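Local coordinates for uncharacterized protein (Alicyclobacillus acidocaldarius subsp. acidocaldarius, PDB 3RAG) that is of unknown function but carries a von Willebrand factor type A-like domain that binds a sodium ion, consistent with a metal-dependent adhesion-type site, at residues T153-V158 with A201-L206. Residues are numbered along the deposited sequence; the frame is centred on the assembly and turned at random.
Sequences TVREAV and ALEAEL
Arg155 lies across the C-terminal end of helix 199-205, its methylenes packed against Leu202, Glu203 and Leu206 and its guanidinium carried out to the solvent side. On the tight side, Leu206 CD1 sits 3.7 Å from Arg155 CG, the two side chains running past each other in opposite directions. Leu202 reaches the backbone of helix 151-165: its CD1 lies 3.7 Å from the backbone O of Arg155 and 4.3 Å from CG1 of Val158. On its sheet side this apolar layer meets Leu141 of strand 135-142, touched by Val158, Leu202 and Leu206; Val176 and Ala178 of strand 172-179 also touch the leucines, Leu202 and Leu206 respectively. The contact thus joins two nearly antiparallel helices, 153° between their directions, on one face of the central sheet of the α/β vWA-like fold. The axes of the two segments approach to 10.4 Å, and side chains bridge the interval. Toward solvent, direct contact narrows to Glu203 on the arginine, and water links the charged ends. A bend at chi3 (-57°) turns the guanidinium so that CG of Glu203, crossing at about a right angle, lies over one face, 3.7 Å from Arg155 NE; the carboxylate plane is turned 38° from it. No direct salt bridge forms: Arg155 NE and Glu203 OE2 stand 4.7 Å apart, joined through a water that accepts from NE. Arg155 NH1 donates a hydrogen bond to a second water, 2.9 Å away, placed by the carbonyls of Glu203 and Leu206 where the helix ends. An alanine in place of Arg155 is likely to open a gap beside Leu206 CD1 and leave both waters without their link to helix 151-165.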
ATOM      1  N   THR A 153       2.084  -7.830 -16.483  1.00 28.95           N
ATOM      2  CA  THR A 153       1.344  -8.537 -15.434  1.00 26.97           C
ATOM      3  C   THR A 153       0.978  -7.580 -14.323  1.00 27.85           C
ATOM      4  O   THR A 153      -0.123  -7.636 -13.767  1.00 28.90           O
ATOM      5  CB  THR A 153       2.179  -9.713 -14.904  1.00 25.62           C
ATOM      6  OG1 THR A 153       2.360 -10.627 -15.987  1.00 28.78           O
ATOM      7  CG2 THR A 153       1.464 -10.437 -13.724  1.00 31.77           C
ATOM      8  N   VAL A 154       1.905  -6.687 -14.005  1.00 24.96           N
ATOM      9  CA  VAL A 154       1.674  -5.689 -12.966  1.00 24.82           C
ATOM     10  C   VAL A 154       0.530  -4.748 -13.336  1.00 29.10           C
ATOM     11  O   VAL A 154      -0.326  -4.440 -12.501  1.00 29.36           O
ATOM     12  CB  VAL A 154       2.970  -4.917 -12.657  1.00 24.76           C
ATOM     13  CG1 VAL A 154       2.700  -3.709 -11.742  1.00 26.32           C
ATOM     14  CG2 VAL A 154       3.982  -5.856 -12.002  1.00 25.14           C
ATOM     15  N   ARG A 155       0.490  -4.303 -14.589  1.00 28.37           N
ATOM     16  CA  ARG A 155      -0.614  -3.444 -15.004  1.00 26.66           C
ATOM     17  C   ARG A 155      -1.952  -4.136 -14.746  1.00 28.23           C
ATOM     18  O   ARG A 155      -2.903  -3.509 -14.256  1.00 27.32           O
ATOM     19  CB  ARG A 155      -0.512  -3.077 -16.492  1.00 27.67           C
ATOM     20  CG  ARG A 155       0.716  -2.244 -16.869  1.00 30.72           C
ATOM     21  CD  ARG A 155       0.577  -1.655 -18.307  1.00 27.81           C
ATOM     22  NE  ARG A 155       0.368  -2.728 -19.292  1.00 31.37           N
ATOM     23  CZ  ARG A 155       1.238  -3.101 -20.228  1.00 29.01           C
ATOM     24  NH1 ARG A 155       2.408  -2.476 -20.397  1.00 27.78           N
ATOM     25  NH2 ARG A 155       0.932  -4.117 -21.024  1.00 28.73           N
ATOM     26  N   GLU A 156      -2.042  -5.416 -15.101  1.00 29.71           N
ATOM     27  CA  GLU A 156      -3.304  -6.148 -14.906  1.00 34.03           C
ATOM     28  C   GLU A 156      -3.637  -6.311 -13.417  1.00 31.78           C
ATOM     29  O   GLU A 156      -4.806  -6.210 -13.004  1.00 33.34           O
ATOM     30  CB  GLU A 156      -3.243  -7.520 -15.572  1.00 40.88           C
ATOM     31  CG  GLU A 156      -2.901  -7.483 -17.036  1.00 54.55           C
ATOM     32  CD  GLU A 156      -4.033  -7.977 -17.912  1.00 73.38           C
ATOM     33  OE1 GLU A 156      -5.207  -7.660 -17.602  1.00 83.92           O
ATOM     34  OE2 GLU A 156      -3.746  -8.683 -18.906  1.00 73.21           O
ATOM     35  N   ALA A 157      -2.607  -6.582 -12.620  1.00 28.98           N
ATOM     36  CA  ALA A 157      -2.772  -6.789 -11.181  1.00 28.55           C
ATOM     37  C   ALA A 157      -3.285  -5.532 -10.496  1.00 28.68           C
ATOM     38  O   ALA A 157      -4.117  -5.598  -9.578  1.00 27.60           O
ATOM     39  CB  ALA A 157      -1.433  -7.231 -10.539  1.00 26.73           C
ATOM     40  N   VAL A 158      -2.768  -4.385 -10.915  1.00 26.55           N
ATOM     41  CA  VAL A 158      -3.172  -3.134 -10.299  1.00 28.26           C
ATOM     42  C   VAL A 158      -4.616  -2.807 -10.659  1.00 31.34           C
ATOM     43  O   VAL A 158      -5.398  -2.354  -9.822  1.00 28.66           O
ATOM     44  CB  VAL A 158      -2.230  -1.996 -10.711  1.00 29.07           C
ATOM     45  CG1 VAL A 158      -2.771  -0.660 -10.261  1.00 30.58           C
ATOM     46  CG2 VAL A 158      -0.833  -2.259 -10.098  1.00 28.24           C
ATOM     47  N   ALA A 201      -3.394   5.133 -18.912  1.00 36.71           N
ATOM     48  CA  ALA A 201      -2.294   5.828 -18.257  1.00 37.73           C
ATOM     49  C   ALA A 201      -1.216   4.848 -17.792  1.00 30.61           C
ATOM     50  O   ALA A 201      -0.025   5.118 -17.965  1.00 33.46           O
ATOM     51  CB  ALA A 201      -2.797   6.673 -17.089  1.00 39.19           C
ATOM     52  N   LEU A 202      -1.618   3.725 -17.184  1.00 31.49           N
ATOM     53  CA  LEU A 202      -0.635   2.708 -16.818  1.00 29.45           C
ATOM     54  C   LEU A 202       0.188   2.292 -18.040  1.00 30.17           C
ATOM     55  O   LEU A 202       1.408   2.199 -17.970  1.00 30.16           O
ATOM     56  CB  LEU A 202      -1.277   1.456 -16.206  1.00 32.82           C
ATOM     57  CG  LEU A 202      -1.851   1.506 -14.790  1.00 41.91           C
ATOM     58  CD1 LEU A 202      -2.493   0.165 -14.423  1.00 38.89           C
ATOM     59  CD2 LEU A 202      -0.750   1.849 -13.812  1.00 38.86           C
ATOM     60  N   GLU A 203      -0.476   2.021 -19.157  1.00 29.21           N
ATOM     61  CA  GLU A 203       0.267   1.569 -20.339  1.00 30.15           C
ATOM     62  C   GLU A 203       1.240   2.612 -20.867  1.00 32.58           C
ATOM     63  O   GLU A 203       2.352   2.272 -21.276  1.00 31.75           O
ATOM     64  CB  GLU A 203      -0.688   1.152 -21.462  1.00 38.21           C
ATOM     65  CG  GLU A 203      -1.452  -0.108 -21.136  1.00 35.75           C
ATOM     66  CD  GLU A 203      -2.143  -0.681 -22.355  1.00 42.29           C
ATOM     67  OE1 GLU A 203      -1.688  -0.407 -23.490  1.00 34.60           O
ATOM     68  OE2 GLU A 203      -3.142  -1.405 -22.176  1.00 55.68           O
ATOM     69  N   ALA A 204       0.817   3.878 -20.871  1.00 31.52           N
ATOM     70  CA  ALA A 204       1.641   4.949 -21.420  1.00 32.54           C
ATOM     71  C   ALA A 204       2.806   5.284 -20.515  1.00 36.68           C
ATOM     72  O   ALA A 204       3.880   5.630 -20.991  1.00 35.48           O
ATOM     73  CB  ALA A 204       0.791   6.240 -21.685  1.00 31.16           C
ATOM     74  N   GLU A 205       2.600   5.190 -19.206  1.00 31.68           N
ATOM     75  CA  GLU A 205       3.571   5.750 -18.264  1.00 35.13           C
ATOM     76  C   GLU A 205       4.546   4.743 -17.664  1.00 39.23           C
ATOM     77  O   GLU A 205       5.573   5.137 -17.098  1.00 43.15           O
ATOM     78  CB  GLU A 205       2.839   6.512 -17.138  1.00 33.30           C
ATOM     79  CG  GLU A 205       1.839   7.563 -17.664  1.00 39.10           C
ATOM     80  CD  GLU A 205       2.531   8.731 -18.367  1.00 52.04           C
ATOM     81  OE1 GLU A 205       3.719   8.973 -18.078  1.00 53.47           O
ATOM     82  OE2 GLU A 205       1.887   9.399 -19.213  1.00 56.23           O
ATOM     83  N   LEU A 206       4.242   3.445 -17.760  1.00 31.02           N
ATOM     84  CA  LEU A 206       5.133   2.454 -17.168  1.00 29.49           C
ATOM     85  C   LEU A 206       6.179   1.986 -18.168  1.00 32.75           C
ATOM     86  O   LEU A 206       5.994   1.019 -18.908  1.00 33.67           O
ATOM     87  CB  LEU A 206       4.345   1.270 -16.555  1.00 31.00           C
ATOM     88  CG  LEU A 206       3.281   1.644 -15.525  1.00 31.01           C
ATOM     89  CD1 LEU A 206       2.618   0.363 -14.990  1.00 30.23           C
ATOM     90  CD2 LEU A 206       3.897   2.425 -14.366  1.00 34.39           C
TER
HETATM   91  O   HOH W   1       3.424   0.184 -19.813  1.00 27.69           O
HETATM   92  O   HOH W   2      -2.440  -3.182 -19.604  1.00 45.23           O